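Side-chain contacts in TBC1 domain family member 22A (Homo sapiens, PDB 2QFZ), which may act as a GTPase-activating protein for Rab family proteins, through the Rab-GAP TBC domain that this chain contains: residues E182-C185 with N186-A189; V258-R261 with C262-L266. All blocks are in the same frame, centred on the assembly; numbering follows the deposited sequence.

How the contacts relate
Two helix starts in an all-helical TBC domain show local side-chain contacts whose residues also pack on neighbouring helices. From the N terminus, contact 1 comes first, in the opening turns of helix 181-200; contact 2 follows where the chain enters helix 260-270. Each joins adjacent residues of one continuous stretch, so neither closes a long loop, and they run in series without nesting or crossing. Their centres lie 23 Å apart and their nearest atoms about 12 Å apart. Helix 150-162 links them indirectly: I187 of contact 1 rests on F158, F161 and I162, whereas L260 and T263 of contact 2 meet P156 and I264 meets V160.

Contact 1 (E182-C185 with N186-A189); sequences EVLC and NIEA
V183 and I187 meet one helical turn apart in an i to i+4 contact near the start of helix 181-200, in the TBC domain. Their side chains cross obliquely, with V183 CG1 4.1 Å from I187 CD1. V183 puts this methyl there by holding CG1 anti to its backbone N (chi1 162°). I187 turns CG1 back over the preceding turn, 3.5 Å from V183 O, and its CD1 also approaches L184 CD1. Beneath them the helix is regular: I187 N donates to V183 O at 3.0 Å, and E188 N and A189 N bond to L184 O and C185 O.

N186 folds back along its own turn, its CG 3.5 Å from E182 O, the carbonyl that N186 N bonds at 3.3 Å; its CB lies 3.3 Å from V183 O. N186 also packs on Q82 and F86 of helix 74-91. Shortening N186 to an alanine removes the amide, and would probably open a gap beside the E182 carbonyl and weaken the side chain's packing on helix 74-91. E188 extends its carboxylate to R132 and Y85. The chemistry is thus divided: L184 and I187 pack on helix 150-162, and V183 and I187 touch Y165, while the buried acid's charge is probably offset by a salt bridge to R132 of helix 124-140, with a hydrogen bond added by the Y85 hydroxyl of helix 74-91.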
ATOM      1  N   GLU A 182     -17.223  -5.535  18.678  1.00 32.30           N
ATOM      2  CA  GLU A 182     -16.164  -4.931  19.485  1.00 34.42           C
ATOM      3  C   GLU A 182     -14.788  -5.150  18.806  1.00 32.82           C
ATOM      4  O   GLU A 182     -13.929  -4.279  18.790  1.00 32.36           O
ATOM      5  CB  GLU A 182     -16.178  -5.583  20.871  1.00 42.03           C
ATOM      6  CG  GLU A 182     -15.889  -4.659  22.051  1.00 49.03           C
ATOM      7  CD  GLU A 182     -16.426  -5.240  23.356  1.00 53.93           C
ATOM      8  OE1 GLU A 182     -16.345  -6.484  23.510  1.00 58.83           O
ATOM      9  OE2 GLU A 182     -16.952  -4.477  24.216  1.00 57.52           O
ATOM     10  N   VAL A 183     -14.617  -6.335  18.237  1.00 35.69           N
ATOM     11  CA  VAL A 183     -13.357  -6.747  17.623  1.00 34.38           C
ATOM     12  C   VAL A 183     -13.182  -6.025  16.309  1.00 30.30           C
ATOM     13  O   VAL A 183     -12.098  -5.521  16.023  1.00 24.82           O
ATOM     14  CB  VAL A 183     -13.316  -8.260  17.375  1.00 34.51           C
ATOM     15  CG1 VAL A 183     -12.216  -8.601  16.334  1.00 35.99           C
ATOM     16  CG2 VAL A 183     -13.112  -9.008  18.710  1.00 34.13           C
ATOM     17  N   LEU A 184     -14.264  -5.967  15.532  1.00 27.81           N
ATOM     18  CA  LEU A 184     -14.324  -5.168  14.279  1.00 26.66           C
ATOM     19  C   LEU A 184     -14.019  -3.632  14.454  1.00 28.23           C
ATOM     20  O   LEU A 184     -13.322  -3.051  13.605  1.00 22.36           O
ATOM     21  CB  LEU A 184     -15.685  -5.355  13.629  1.00 31.10           C
ATOM     22  CG  LEU A 184     -15.839  -5.553  12.134  1.00 31.80           C
ATOM     23  CD1 LEU A 184     -14.955  -6.679  11.610  1.00 30.41           C
ATOM     24  CD2 LEU A 184     -17.321  -5.805  11.838  1.00 31.11           C
ATOM     25  N   CYS A 185     -14.528  -2.981  15.516  1.00 23.79           N
ATOM     26  CA  CYS A 185     -14.114  -1.598  15.846  1.00 23.61           C
ATOM     27  C   CYS A 185     -12.628  -1.462  16.129  1.00 22.90           C
ATOM     28  O   CYS A 185     -12.032  -0.425  15.792  1.00 21.18           O
ATOM     29  CB  CYS A 185     -14.844  -1.044  17.074  1.00 28.55           C
ATOM     30  SG  CYS A 185     -16.571  -0.971  16.859  1.00 37.90           S
ATOM     31  N   ASN A 186     -12.063  -2.467  16.810  1.00 20.10           N
ATOM     32  CA  ASN A 186     -10.630  -2.489  17.119  1.00 21.88           C
ATOM     33  C   ASN A 186      -9.772  -2.586  15.848  1.00 23.95           C
ATOM     34  O   ASN A 186      -8.784  -1.872  15.710  1.00 22.50           O
ATOM     35  CB  ASN A 186     -10.283  -3.620  18.054  1.00 22.62           C
ATOM     36  CG  ASN A 186     -10.645  -3.315  19.514  1.00 28.21           C
ATOM     37  OD1 ASN A 186     -11.130  -2.224  19.856  1.00 27.87           O
ATOM     38  ND2 ASN A 186     -10.401  -4.279  20.367  1.00 26.47           N
ATOM     39  N   ILE A 187     -10.186  -3.452  14.941  1.00 20.83           N
ATOM     40  CA  ILE A 187      -9.594  -3.561  13.621  1.00 23.39           C
ATOM     41  C   ILE A 187      -9.648  -2.255  12.848  1.00 22.29           C
ATOM     42  O   ILE A 187      -8.672  -1.890  12.228  1.00 18.34           O
ATOM     43  CB  ILE A 187     -10.256  -4.677  12.780  1.00 21.89           C
ATOM     44  CG1 ILE A 187      -9.914  -6.051  13.362  1.00 23.71           C
ATOM     45  CG2 ILE A 187      -9.788  -4.600  11.313  1.00 22.64           C
ATOM     46  CD1 ILE A 187     -10.761  -7.199  12.793  1.00 24.14           C
ATOM     47  N   GLU A 188     -10.789  -1.562  12.898  1.00 19.82           N
ATOM     48  CA  GLU A 188     -10.981  -0.293  12.231  1.00 19.83           C
ATOM     49  C   GLU A 188     -10.013   0.766  12.746  1.00 23.70           C
ATOM     50  O   GLU A 188      -9.401   1.507  11.916  1.00 17.19           O
ATOM     51  CB  GLU A 188     -12.458   0.186  12.307  1.00 21.96           C
ATOM     52  CG  GLU A 188     -12.674   1.606  11.789  1.00 22.84           C
ATOM     53  CD  GLU A 188     -14.103   2.132  11.896  1.00 23.91           C
ATOM     54  OE1 GLU A 188     -15.008   1.346  12.073  1.00 27.18           O
ATOM     55  OE2 GLU A 188     -14.316   3.359  11.752  1.00 25.92           O
ATOM     56  N   ALA A 189      -9.842   0.838  14.082  1.00 18.89           N
ATOM     57  CA  ALA A 189      -8.873   1.772  14.693  1.00 17.75           C
ATOM     58  C   ALA A 189      -7.444   1.459  14.242  1.00 20.66           C
ATOM     59  O   ALA A 189      -6.705   2.349  13.875  1.00 19.97           O
ATOM     60  CB  ALA A 189      -8.927   1.721  16.257  1.00 13.51           C
TER

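Contact 2 (V258-R261 with C262-L266)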
ATOM      1  N   VAL A 258      -1.677  -4.665  -9.823  1.00 24.17           N
ATOM      2  CA  VAL A 258      -1.440  -6.044  -9.377  1.00 22.93           C
ATOM      3  C   VAL A 258      -2.524  -6.494  -8.406  1.00 22.30           C
ATOM      4  O   VAL A 258      -3.225  -5.647  -7.782  1.00 21.59           O
ATOM      5  CB  VAL A 258      -0.080  -6.202  -8.693  1.00 21.77           C
ATOM      6  CG1 VAL A 258       1.066  -5.843  -9.635  1.00 24.13           C
ATOM      7  CG2 VAL A 258      -0.040  -5.378  -7.370  1.00 18.74           C
ATOM      8  N   PRO A 259      -2.715  -7.821  -8.292  1.00 21.09           N
ATOM      9  CA  PRO A 259      -3.711  -8.324  -7.356  1.00 22.63           C
ATOM     10  C   PRO A 259      -3.377  -8.002  -5.857  1.00 21.91           C
ATOM     11  O   PRO A 259      -2.228  -7.817  -5.496  1.00 19.85           O
ATOM     12  CB  PRO A 259      -3.691  -9.841  -7.604  1.00 23.26           C
ATOM     13  CG  PRO A 259      -2.943 -10.055  -8.858  1.00 22.95           C
ATOM     14  CD  PRO A 259      -2.088  -8.897  -9.093  1.00 21.99           C
ATOM     15  N   LEU A 260      -4.398  -7.957  -5.015  1.00 23.82           N
ATOM     16  CA  LEU A 260      -4.241  -7.575  -3.601  1.00 20.10           C
ATOM     17  C   LEU A 260      -3.262  -8.432  -2.835  1.00 20.87           C
ATOM     18  O   LEU A 260      -2.511  -7.933  -2.003  1.00 19.02           O
ATOM     19  CB  LEU A 260      -5.615  -7.559  -2.891  1.00 20.05           C
ATOM     20  CG  LEU A 260      -5.605  -7.108  -1.404  1.00 21.72           C
ATOM     21  CD1 LEU A 260      -4.937  -5.688  -1.226  1.00 17.91           C
ATOM     22  CD2 LEU A 260      -7.016  -7.146  -0.817  1.00 22.40           C
ATOM     23  N   ARG A 261      -3.270  -9.734  -3.103  1.00 20.62           N
ATOM     24  CA  ARG A 261      -2.341 -10.631  -2.488  1.00 20.18           C
ATOM     25  C   ARG A 261      -0.913 -10.224  -2.823  1.00 25.62           C
ATOM     26  O   ARG A 261       0.014 -10.391  -2.009  1.00 18.60           O
ATOM     27  CB  ARG A 261      -2.615 -12.060  -2.953  1.00 26.97           C
ATOM     28  CG  ARG A 261      -2.496 -12.262  -4.505  1.00 20.72           C
ATOM     29  CD  ARG A 261      -2.582 -13.713  -4.919  1.00 27.35           C
ATOM     30  NE  ARG A 261      -2.349 -13.843  -6.367  1.00 22.26           N
ATOM     31  CZ  ARG A 261      -3.269 -13.580  -7.280  1.00 23.31           C
ATOM     32  NH1 ARG A 261      -4.476 -13.226  -6.927  1.00 24.49           N
ATOM     33  NH2 ARG A 261      -3.000 -13.704  -8.563  1.00 27.42           N
ATOM     34  N   CYS A 262      -0.712  -9.681  -4.024  1.00 21.90           N
ATOM     35  CA  CYS A 262       0.605  -9.167  -4.374  1.00 20.67           C
ATOM     36  C   CYS A 262       0.968  -7.874  -3.619  1.00 19.09           C
ATOM     37  O   CYS A 262       2.119  -7.675  -3.247  1.00 21.18           O
ATOM     38  CB  CYS A 262       0.690  -8.962  -5.895  1.00 22.94           C
ATOM     39  SG  CYS A 262       0.595 -10.536  -6.753  1.00 28.38           S
ATOM     40  N   THR A 263       0.002  -6.986  -3.452  1.00 18.78           N
ATOM     41  CA  THR A 263       0.231  -5.693  -2.763  1.00 20.56           C
ATOM     42  C   THR A 263       0.637  -6.018  -1.282  1.00 19.40           C
ATOM     43  O   THR A 263       1.554  -5.427  -0.727  1.00 19.88           O
ATOM     44  CB  THR A 263      -1.036  -4.804  -2.816  1.00 20.62           C
ATOM     45  OG1 THR A 263      -1.311  -4.379  -4.174  1.00 18.78           O
ATOM     46  CG2 THR A 263      -0.937  -3.538  -1.858  1.00 18.57           C
ATOM     47  N   ILE A 264      -0.014  -7.011  -0.685  1.00 17.56           N
ATOM     48  CA  ILE A 264       0.269  -7.365   0.708  1.00 19.28           C
ATOM     49  C   ILE A 264       1.723  -7.804   0.825  1.00 17.72           C
ATOM     50  O   ILE A 264       2.456  -7.340   1.676  1.00 12.29           O
ATOM     51  CB  ILE A 264      -0.768  -8.429   1.269  1.00 16.02           C
ATOM     52  CG1 ILE A 264      -2.089  -7.744   1.466  1.00 13.88           C
ATOM     53  CG2 ILE A 264      -0.229  -9.094   2.568  1.00 15.55           C
ATOM     54  CD1 ILE A 264      -3.328  -8.665   1.730  1.00 16.69           C
ATOM     55  N   ARG A 265       2.177  -8.661  -0.085  1.00 19.01           N
ATOM     56  CA  ARG A 265       3.554  -9.085  -0.069  1.00 18.61           C
ATOM     57  C   ARG A 265       4.597  -7.941  -0.272  1.00 21.85           C
ATOM     58  O   ARG A 265       5.596  -7.812   0.476  1.00 18.86           O
ATOM     59  CB  ARG A 265       3.733 -10.215  -1.080  1.00 20.01           C
ATOM     60  CG  ARG A 265       5.128 -10.714  -1.247  1.00 23.42           C
ATOM     61  CD  ARG A 265       5.827 -11.127   0.068  1.00 27.83           C
ATOM     62  NE  ARG A 265       7.205 -11.392  -0.232  1.00 25.78           N
ATOM     63  CZ  ARG A 265       8.188 -10.508  -0.189  1.00 26.70           C
ATOM     64  NH1 ARG A 265       8.004  -9.259   0.240  1.00 29.33           N
ATOM     65  NH2 ARG A 265       9.404 -10.892  -0.558  1.00 28.74           N
ATOM     66  N   LEU A 266       4.356  -7.148  -1.300  1.00 21.61           N
ATOM     67  CA  LEU A 266       5.066  -5.928  -1.594  1.00 23.35           C
ATOM     68  C   LEU A 266       5.180  -5.022  -0.358  1.00 22.61           C
ATOM     69  O   LEU A 266       6.278  -4.502  -0.060  1.00 20.78           O
ATOM     70  CB  LEU A 266       4.329  -5.206  -2.726  1.00 28.56           C
ATOM     71  CG  LEU A 266       5.061  -4.383  -3.800  1.00 35.29           C
ATOM     72  CD1 LEU A 266       5.999  -5.210  -4.664  1.00 26.90           C
ATOM     73  CD2 LEU A 266       3.994  -3.625  -4.706  1.00 32.71           C
TER
HETATM   74  O   HOH W   1      -3.816  -4.508  -5.129  1.00 17.65           O
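The R261 guanidinium has P259 CB on one face, 3.5 Å above its plane and offset toward the rim, while C262 SG approaches it obliquely. R261 NH2 donates to the backbone oxygens of A315 and W317. R261 reaches back over the proline because CG sits between the backbone N and the carbonyl carbon (chi1 60°) and the chain then runs extended to NE. C262 SG lies near the proline ring as well, 3.9 Å from P259 CD.

P259 occupies the N-cap position of helix 260-270, and its carbonyl serves the first turn: P259 O accepts T263 N at 3.1 Å, and more weakly C262 N. One residue further along, I264 N bonds L260 O at 3.0 Å, and L260 CG lies 4.2 Å from I264 CD1. V258, in the loop before the cap, lays CG2 3.9 Å from C262 CB and 3.6 Å from T263 OG1. A water bridges V258 O and T263 OG1, tying the incoming loop to the helix and giving the buried hydroxyl a polar partner.

No strands flank this turn. L260, T263 and I264 lean on helix 150-162, C262, R265 and L266 meet I322 of helix 319-335, and V258 packs on F288 and L266 on V284, both of helix 276-291, so the start of helix 260-270 is wedged among three others.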